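Local coordinates for protein hydrogenase (NiFe) small subunit HydA (Allochromatium vinosum, PDB 3MYR) that carries three iron-sulfur clusters and, paired with a large subunit, probably relays electrons between hydrogen oxidation and an acceptor, at residues 15-20 / 71-76; 39-44 / 55-60; 166-169 / 175-178. One frame throughout, in Å; residues are numbered along the deposited sequence.

Contact 1. Residues 15-20 / 71-76; sequences TGCTES and IVDGSI. With SF4 (iron/sulfur cluster), chain I.
Cys17 SG is gripped by iron FE2 of the [4Fe-4S] cluster at 2.3 Å and flanked by Asp73 OD1, 3.6 Å from the sulfur. The site belongs to the flavodoxin-like part of the subunit: the Cys-Thr-Gly-Cys turn leads into helix 16-23, Asp73 ends a run of parallel strand, and Cys14, Cys113 and Cys147 complete the cluster's ligands. The helix backbone aims Cys17 CB at the carboxylate, 3.4 Å from Asp73 OD1, and with SG beside the backbone N (chi1 -63°) the sulfur turns to the iron. On the Asp73 side, CG lies opposite the backbone N (chi1 -166°), and the extended arm carries OD1 to 3.4 Å from sulfide S1. The other oxygen, OD2, leans over the first helical turn, 3.8 Å from Thr18 N, too long to count as a bond, although the helix start would probably favour a negative group; Glu13 OE2 is a nearby like charge. With an alanine in place of Asp73, a gap would probably open beside Cys17 CB and S1, leaving the ligand's strand-facing side without its polar neighbour. The Thr18 side chain crosses that of Asp73 at about a right angle, but its OG1 bonds to His42, while Thr15 OG1 bonds to Glu14 of the large subunit. Gly16 lies close under the cluster: its CA is 3.8 Å from S3, and a CB there would clash with that sulfide.

Contact 2. Residues 39-44 / 55-60; sequences LDYHHT and AARLQA
Tyr41 and Arg57 form the first shell, with Arg57 CB over one face of the phenol ring, 3.8 Å from its centroid and 25° off the ring normal: a CH-pi contact. It packs helix 50-63 on edge strand 38-41 within a beta-alpha-beta crossover of the flavodoxin-like domain, in which the chain passes from strand 38-41 through the helix to strand 69-77. The axes of strand 39-41 and helix 55-60 approach to 7.2 Å. CB sits off-centre, nearest to the Tyr41 CD1 side of the ring at 3.5 Å. Farther along, the arginine runs beside the tyrosine in the same direction, then bends at chi3, turning the guanidinium 78° from the ring plane. Its CZ remains 6.0 Å from the ring centroid, at most a weak cation-pi attraction. Two small residues fill the rest of the seam: Ala56 CB lies 3.8 Å from Asp40 O, and Ala60 CB is packed against the Asp40 side chain.

The second shell fixes the polar ends. Salt bridges to Glu54 and Glu99 hold the Arg57 guanidinium, Ser38 and Ser5 take the two carboxylate oxygens of Asp40, and Glu54 also bonds the tyrosine hydroxyl. That hydroxyl has another partner as well: His43 NE2, as donor, reaches Tyr41 OH at 2.7 Å with a bent N-H...O angle of 142°, the oxygen lying near the imidazole plane.

Contact 3. Residues 166-169 / 175-178; sequences RLPE and RPLA
Leu177 N donates to Glu169 O across a short loop closure, and the geometry is that of a well-formed bond: 2.9 Å, nearly straight at 173°, with the donor tilted 16° from the carbonyl plane. The closure joins the chain leaving helix 151-164 to the start of helix 177-180. Pro176 holds the N-cap position, and the N-H of Leu177, the first helical residue, finds its acceptor in the backbone of Glu169. A weaker contact of the CA-H...O kind reaches the same oxygen, Pro176 CA lying 3.4 Å from Glu169 O.

Apolar contacts flank the bond. The rings of Pro168 and Pro176 meet through their CB atoms at 4.1 Å, and both rings rest on Ile142 of strand 141-144, with His160 and Val157 of helix 151-164 beside them; the pair is thus packed onto the body of the fold. At the exposed rim, Leu177 has CG beside its own backbone N (chi1 -66°), which turns the branched end back over the peptide of Glu169.

Charged groups point elsewhere. Arg175 directs its guanidinium away from the closure, salt-bridged to Asp171 and Glu252, and the carboxylate of Glu169 also leads off. What Glu169 gives to the rim is its first methylene, CB, 4.0 Å from Leu177 CD1.

In the fold
Along the chain, contact 2 is nested inside the loop closed by contact 1, and contact 3 follows both in series. Contacts 1 and 2 have centres 16 Å apart and reach the same sheet: strand 5-10 lies between strands 38-41 and 69-77, and helix 50-63 connects these two. They touch directly, Thr18 OG1 lying 2.9 Å from His42 NE2, so the cluster-binding helix 16-23 is tied to segment 39-44. Contact 3 stands apart, its centre 19 Å from that of contact 1 and 26 Å from that of contact 2, where the chain continues beyond helix 151-164. Thus one contact lines a cluster site, while the others join parts of the surrounding scaffold.

Contact 1. Residues 15-20 / 71-76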
loop_
_atom_site.group_PDB
_atom_site.type_symbol
_atom_site.label_atom_id
_atom_site.label_comp_id
_atom_site.label_asym_id
_atom_site.label_seq_id
_atom_site.Cartn_x
_atom_site.Cartn_y
_atom_site.Cartn_z
ATOM N N THR A 15 6.819 0.773 1.211
ATOM C CA THR A 15 6.428 -0.582 1.645
ATOM C C THR A 15 6.286 -1.540 0.431
ATOM O O THR A 15 6.073 -2.734 0.592
ATOM C CB THR A 15 5.216 -0.617 2.673
ATOM O OG1 THR A 15 5.463 0.310 3.769
ATOM C CG2 THR A 15 4.988 -2.073 3.302
ATOM N N GLY A 16 6.503 -1.028 -0.774
ATOM C CA GLY A 16 6.676 -1.891 -1.955
ATOM C C GLY A 16 7.669 -3.025 -1.805
ATOM O O GLY A 16 7.429 -4.149 -2.334
ATOM N N CYS A 17 8.771 -2.784 -1.087
ATOM C CA CYS A 17 9.777 -3.824 -0.999
ATOM C C CYS A 17 9.313 -4.948 -0.106
ATOM O O CYS A 17 9.594 -6.121 -0.371
ATOM C CB CYS A 17 11.170 -3.235 -0.561
ATOM S SG CYS A 17 11.819 -2.047 -1.804
ATOM N N THR A 18 8.621 -4.621 0.998
ATOM C CA THR A 18 8.049 -5.686 1.809
ATOM C C THR A 18 6.941 -6.448 1.059
ATOM O O THR A 18 6.869 -7.670 1.122
ATOM C CB THR A 18 7.464 -5.069 3.172
ATOM O OG1 THR A 18 8.600 -4.803 4.003
ATOM C CG2 THR A 18 6.497 -6.081 3.853
ATOM N N GLU A 19 6.102 -5.718 0.300
ATOM C CA GLU A 19 5.040 -6.399 -0.437
ATOM C C GLU A 19 5.715 -7.340 -1.399
ATOM O O GLU A 19 5.251 -8.440 -1.580
ATOM C CB GLU A 19 4.119 -5.436 -1.225
ATOM C CG GLU A 19 3.252 -4.640 -0.257
ATOM C CD GLU A 19 1.999 -5.396 0.210
ATOM O OE1 GLU A 19 1.269 -4.789 1.016
ATOM O OE2 GLU A 19 1.654 -6.519 -0.246
ATOM N N SER A 20 6.778 -6.875 -2.051
ATOM C CA SER A 20 7.452 -7.705 -3.048
ATOM C C SER A 20 7.911 -9.026 -2.370
ATOM O O SER A 20 7.681 -10.143 -2.861
ATOM C CB SER A 20 8.682 -6.977 -3.619
ATOM O OG SER A 20 9.272 -7.799 -4.596
ATOM N N ILE A 71 18.056 -6.051 7.288
ATOM C CA ILE A 71 17.568 -5.628 5.957
ATOM C C ILE A 71 16.977 -4.224 6.113
ATOM O O ILE A 71 16.295 -3.936 7.147
ATOM C CB ILE A 71 16.522 -6.613 5.460
ATOM C CG1 ILE A 71 17.198 -8.024 5.395
ATOM C CG2 ILE A 71 15.987 -6.158 4.096
ATOM C CD1 ILE A 71 16.290 -9.142 4.929
ATOM N N VAL A 72 17.358 -3.300 5.213
ATOM C CA VAL A 72 16.837 -1.912 5.332
ATOM C C VAL A 72 16.051 -1.635 4.056
ATOM O O VAL A 72 16.545 -1.865 2.934
ATOM C CB VAL A 72 17.936 -0.854 5.358
ATOM C CG1 VAL A 72 17.331 0.557 5.423
ATOM C CG2 VAL A 72 18.896 -1.086 6.470
ATOM N N ASP A 73 14.869 -1.080 4.249
ATOM C CA ASP A 73 13.934 -0.687 3.220
ATOM C C ASP A 73 13.841 0.865 3.347
ATOM O O ASP A 73 13.530 1.359 4.435
ATOM C CB ASP A 73 12.547 -1.293 3.606
ATOM C CG ASP A 73 11.624 -1.242 2.485
ATOM O OD1 ASP A 73 12.097 -0.692 1.472
ATOM O OD2 ASP A 73 10.450 -1.651 2.568
ATOM N N GLY A 74 13.981 1.632 2.243
ATOM C CA GLY A 74 13.811 3.118 2.304
ATOM C C GLY A 74 15.125 3.851 2.494
ATOM O O GLY A 74 16.075 3.312 3.051
ATOM N N SER A 75 15.161 5.109 2.087
ATOM C CA SER A 75 16.297 5.997 2.319
ATOM C C SER A 75 16.229 6.525 3.746
ATOM O O SER A 75 15.267 6.285 4.468
ATOM C CB SER A 75 16.298 7.148 1.283
ATOM O OG SER A 75 15.069 7.863 1.456
ATOM N N ILE A 76 17.318 7.127 4.184
ATOM C CA ILE A 76 17.433 7.661 5.531
ATOM C C ILE A 76 17.829 9.151 5.432
ATOM O O ILE A 76 18.825 9.481 4.760
ATOM C CB ILE A 76 18.587 6.923 6.234
ATOM C CG1 ILE A 76 18.294 5.381 6.220
ATOM C CG2 ILE A 76 18.780 7.429 7.689
ATOM C CD1 ILE A 76 19.061 4.579 5.072
HETATM FE FE1 SF4 I . 10.538 1.686 -4.766
HETATM FE FE2 SF4 I . 11.107 -0.014 -2.627
HETATM FE FE3 SF4 I . 11.876 2.703 -2.572
HETATM FE FE4 SF4 I . 9.078 1.654 -2.493
HETATM S S1 SF4 I . 10.839 1.509 -0.824
HETATM S S2 SF4 I . 9.961 3.472 -3.472
HETATM S S3 SF4 I . 9.263 0.015 -4.066
HETATM S S4 SF4 I . 12.598 1.134 -4.026
#

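Contact 2. Residues 39-44 / 55-60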
loop_
_atom_site.group_PDB
_atom_site.type_symbol
_atom_site.label_atom_id
_atom_site.label_comp_id
_atom_site.label_asym_id
_atom_site.label_seq_id
_atom_site.Cartn_x
_atom_site.Cartn_y
_atom_site.Cartn_z
ATOM N N LEU A 39 12.702 -13.904 11.979
ATOM C CA LEU A 39 12.454 -12.508 11.606
ATOM C C LEU A 39 11.975 -11.829 12.896
ATOM O O LEU A 39 10.834 -12.027 13.338
ATOM C CB LEU A 39 11.352 -12.438 10.523
ATOM C CG LEU A 39 10.853 -11.019 10.194
ATOM C CD1 LEU A 39 12.057 -10.159 9.611
ATOM C CD2 LEU A 39 9.634 -10.983 9.186
ATOM N N ASP A 40 12.854 -11.059 13.540
ATOM C CA ASP A 40 12.612 -10.643 14.920
ATOM C C ASP A 40 11.985 -9.264 15.067
ATOM O O ASP A 40 11.489 -8.909 16.139
ATOM C CB ASP A 40 13.914 -10.699 15.680
ATOM C CG ASP A 40 14.411 -12.149 15.882
ATOM O OD1 ASP A 40 15.646 -12.358 15.999
ATOM O OD2 ASP A 40 13.578 -13.105 15.929
ATOM N N TYR A 41 11.956 -8.517 13.966
ATOM C CA TYR A 41 11.364 -7.198 13.974
ATOM C C TYR A 41 10.996 -6.809 12.555
ATOM O O TYR A 41 11.824 -6.927 11.631
ATOM C CB TYR A 41 12.393 -6.227 14.531
ATOM C CG TYR A 41 11.949 -4.806 14.661
ATOM C CD1 TYR A 41 11.235 -4.351 15.803
ATOM C CD2 TYR A 41 12.241 -3.886 13.653
ATOM C CE1 TYR A 41 10.902 -3.042 15.925
ATOM C CE2 TYR A 41 11.930 -2.521 13.788
ATOM C CZ TYR A 41 11.275 -2.111 14.914
ATOM O OH TYR A 41 10.963 -0.769 15.009
ATOM N N HIS A 42 9.759 -6.382 12.371
ATOM C CA HIS A 42 9.252 -6.013 11.053
ATOM C C HIS A 42 7.921 -5.342 11.292
ATOM O O HIS A 42 6.992 -5.998 11.737
ATOM C CB HIS A 42 9.027 -7.176 10.125
ATOM C CG HIS A 42 8.774 -6.722 8.714
ATOM N ND1 HIS A 42 7.897 -5.685 8.419
ATOM C CD2 HIS A 42 9.419 -7.012 7.553
ATOM C CE1 HIS A 42 7.986 -5.399 7.126
ATOM N NE2 HIS A 42 8.908 -6.182 6.582
ATOM N N HIS A 43 7.893 -4.033 11.119
ATOM C CA HIS A 43 6.731 -3.154 11.419
ATOM C C HIS A 43 5.459 -3.603 10.783
ATOM O O HIS A 43 4.392 -3.410 11.363
ATOM C CB HIS A 43 6.915 -1.709 10.895
ATOM C CG HIS A 43 7.743 -0.833 11.777
ATOM N ND1 HIS A 43 7.860 0.531 11.567
ATOM C CD2 HIS A 43 8.535 -1.121 12.848
ATOM C CE1 HIS A 43 8.688 1.050 12.466
ATOM N NE2 HIS A 43 9.117 0.066 13.249
ATOM N N THR A 44 5.550 -4.118 9.568
ATOM C CA THR A 44 4.333 -4.458 8.835
ATOM C C THR A 44 3.582 -5.614 9.476
ATOM O O THR A 44 2.356 -5.704 9.355
ATOM C CB THR A 44 4.619 -4.756 7.336
ATOM O OG1 THR A 44 5.334 -3.653 6.785
ATOM C CG2 THR A 44 3.304 -4.915 6.546
ATOM N N ALA A 55 11.378 -3.344 22.166
ATOM C CA ALA A 55 12.111 -4.274 23.030
ATOM C C ALA A 55 12.487 -5.531 22.222
ATOM O O ALA A 55 13.533 -6.088 22.444
ATOM C CB ALA A 55 11.284 -4.633 24.319
ATOM N N ALA A 56 11.676 -5.941 21.240
ATOM C CA ALA A 56 12.028 -7.140 20.509
ATOM C C ALA A 56 13.238 -6.865 19.612
ATOM O O ALA A 56 14.121 -7.745 19.458
ATOM C CB ALA A 56 10.814 -7.658 19.660
ATOM N N ARG A 57 13.303 -5.675 18.998
ATOM C CA ARG A 57 14.472 -5.382 18.173
ATOM C C ARG A 57 15.742 -5.351 19.072
ATOM O O ARG A 57 16.778 -5.934 18.719
ATOM C CB ARG A 57 14.316 -4.072 17.374
ATOM C CG ARG A 57 15.598 -3.557 16.794
ATOM C CD ARG A 57 15.409 -2.252 15.996
ATOM N NE ARG A 57 15.059 -1.100 16.808
ATOM C CZ ARG A 57 15.940 -0.337 17.448
ATOM N NH1 ARG A 57 15.491 0.647 18.215
ATOM N NH2 ARG A 57 17.259 -0.556 17.357
ATOM N N LEU A 58 15.658 -4.676 20.220
ATOM C CA LEU A 58 16.831 -4.551 21.100
ATOM C C LEU A 58 17.280 -5.910 21.661
ATOM O O LEU A 58 18.468 -6.178 21.798
ATOM C CB LEU A 58 16.579 -3.525 22.247
ATOM C CG LEU A 58 16.239 -2.098 21.739
ATOM C CD1 LEU A 58 15.798 -1.243 22.955
ATOM C CD2 LEU A 58 17.446 -1.465 21.071
ATOM N N GLN A 59 16.329 -6.772 21.983
ATOM C CA GLN A 59 16.692 -8.085 22.496
ATOM C C GLN A 59 17.322 -8.959 21.375
ATOM O O GLN A 59 18.312 -9.657 21.574
ATOM C CB GLN A 59 15.465 -8.755 23.088
ATOM C CG GLN A 59 15.770 -10.122 23.769
ATOM C CD GLN A 59 14.504 -10.928 24.110
ATOM O OE1 GLN A 59 13.389 -10.398 24.095
ATOM N NE2 GLN A 59 14.679 -12.218 24.396
ATOM N N ALA A 60 16.796 -8.863 20.168
ATOM C CA ALA A 60 17.487 -9.472 19.035
ATOM C C ALA A 60 18.910 -8.978 18.893
ATOM O O ALA A 60 19.789 -9.777 18.655
ATOM C CB ALA A 60 16.691 -9.280 17.700
#

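Contact 3. Residues 166-169 / 175-178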
loop_
_atom_site.group_PDB
_atom_site.type_symbol
_atom_site.label_atom_id
_atom_site.label_comp_id
_atom_site.label_asym_id
_atom_site.label_seq_id
_atom_site.Cartn_x
_atom_site.Cartn_y
_atom_site.Cartn_z
ATOM N N ARG A 166 27.497 -17.641 2.534
ATOM C CA ARG A 166 28.357 -16.527 2.102
ATOM C C ARG A 166 27.593 -15.433 1.370
ATOM O O ARG A 166 26.495 -15.660 0.872
ATOM C CB ARG A 166 29.483 -17.023 1.152
ATOM C CG ARG A 166 28.969 -17.612 -0.210
ATOM C CD ARG A 166 29.422 -19.084 -0.156
ATOM N NE ARG A 166 29.661 -19.715 -1.420
ATOM C CZ ARG A 166 29.847 -21.031 -1.582
ATOM N NH1 ARG A 166 29.789 -21.889 -0.558
ATOM N NH2 ARG A 166 30.075 -21.496 -2.808
ATOM N N LEU A 167 28.236 -14.292 1.198
ATOM C CA LEU A 167 27.641 -13.228 0.381
ATOM C C LEU A 167 27.734 -13.575 -1.115
ATOM O O LEU A 167 28.711 -14.153 -1.563
ATOM C CB LEU A 167 28.432 -11.938 0.691
ATOM C CG LEU A 167 28.519 -11.757 2.244
ATOM C CD1 LEU A 167 29.740 -10.989 2.796
ATOM C CD2 LEU A 167 27.239 -11.178 2.790
ATOM N N PRO A 168 26.707 -13.271 -1.895
ATOM C CA PRO A 168 26.912 -13.413 -3.324
ATOM C C PRO A 168 28.075 -12.582 -3.863
ATOM O O PRO A 168 28.422 -11.543 -3.288
ATOM C CB PRO A 168 25.592 -12.894 -3.951
ATOM C CG PRO A 168 24.581 -12.905 -2.844
ATOM C CD PRO A 168 25.379 -12.751 -1.542
ATOM N N GLU A 169 28.622 -12.985 -5.002
ATOM C CA GLU A 169 29.538 -12.106 -5.730
ATOM C C GLU A 169 28.784 -10.857 -6.211
ATOM O O GLU A 169 27.699 -10.993 -6.766
ATOM C CB GLU A 169 30.150 -12.845 -6.918
ATOM C CG GLU A 169 30.921 -14.101 -6.500
ATOM C CD GLU A 169 32.188 -13.734 -5.695
ATOM O OE1 GLU A 169 33.035 -13.016 -6.256
ATOM O OE2 GLU A 169 32.309 -14.094 -4.499
ATOM N N ARG A 175 25.828 -4.953 -6.142
ATOM C CA ARG A 175 24.650 -5.744 -6.598
ATOM C C ARG A 175 25.031 -7.182 -6.966
ATOM O O ARG A 175 25.994 -7.421 -7.689
ATOM C CB ARG A 175 24.015 -5.060 -7.807
ATOM C CG ARG A 175 23.605 -3.567 -7.554
ATOM C CD ARG A 175 22.923 -3.006 -8.840
ATOM N NE ARG A 175 23.916 -2.948 -9.935
ATOM C CZ ARG A 175 23.799 -2.165 -11.021
ATOM N NH1 ARG A 175 22.746 -1.399 -11.191
ATOM N NH2 ARG A 175 24.748 -2.100 -11.912
ATOM N N PRO A 176 24.300 -8.152 -6.430
ATOM C CA PRO A 176 24.559 -9.572 -6.769
ATOM C C PRO A 176 24.567 -9.840 -8.276
ATOM O O PRO A 176 23.564 -9.592 -8.974
ATOM C CB PRO A 176 23.384 -10.286 -6.126
ATOM C CG PRO A 176 23.118 -9.500 -4.896
ATOM C CD PRO A 176 23.209 -8.028 -5.448
ATOM N N LEU A 177 25.667 -10.428 -8.747
ATOM C CA LEU A 177 25.798 -10.723 -10.186
ATOM C C LEU A 177 24.734 -11.636 -10.715
ATOM O O LEU A 177 24.408 -11.585 -11.922
ATOM C CB LEU A 177 27.198 -11.299 -10.509
ATOM C CG LEU A 177 28.316 -10.246 -10.258
ATOM C CD1 LEU A 177 29.711 -10.903 -10.348
ATOM C CD2 LEU A 177 28.250 -8.992 -11.203
ATOM N N ALA A 178 24.202 -12.510 -9.877
ATOM C CA ALA A 178 23.246 -13.506 -10.424
ATOM C C ALA A 178 22.000 -12.788 -10.931
ATOM O O ALA A 178 21.240 -13.338 -11.760
ATOM C CB ALA A 178 22.821 -14.577 -9.338
#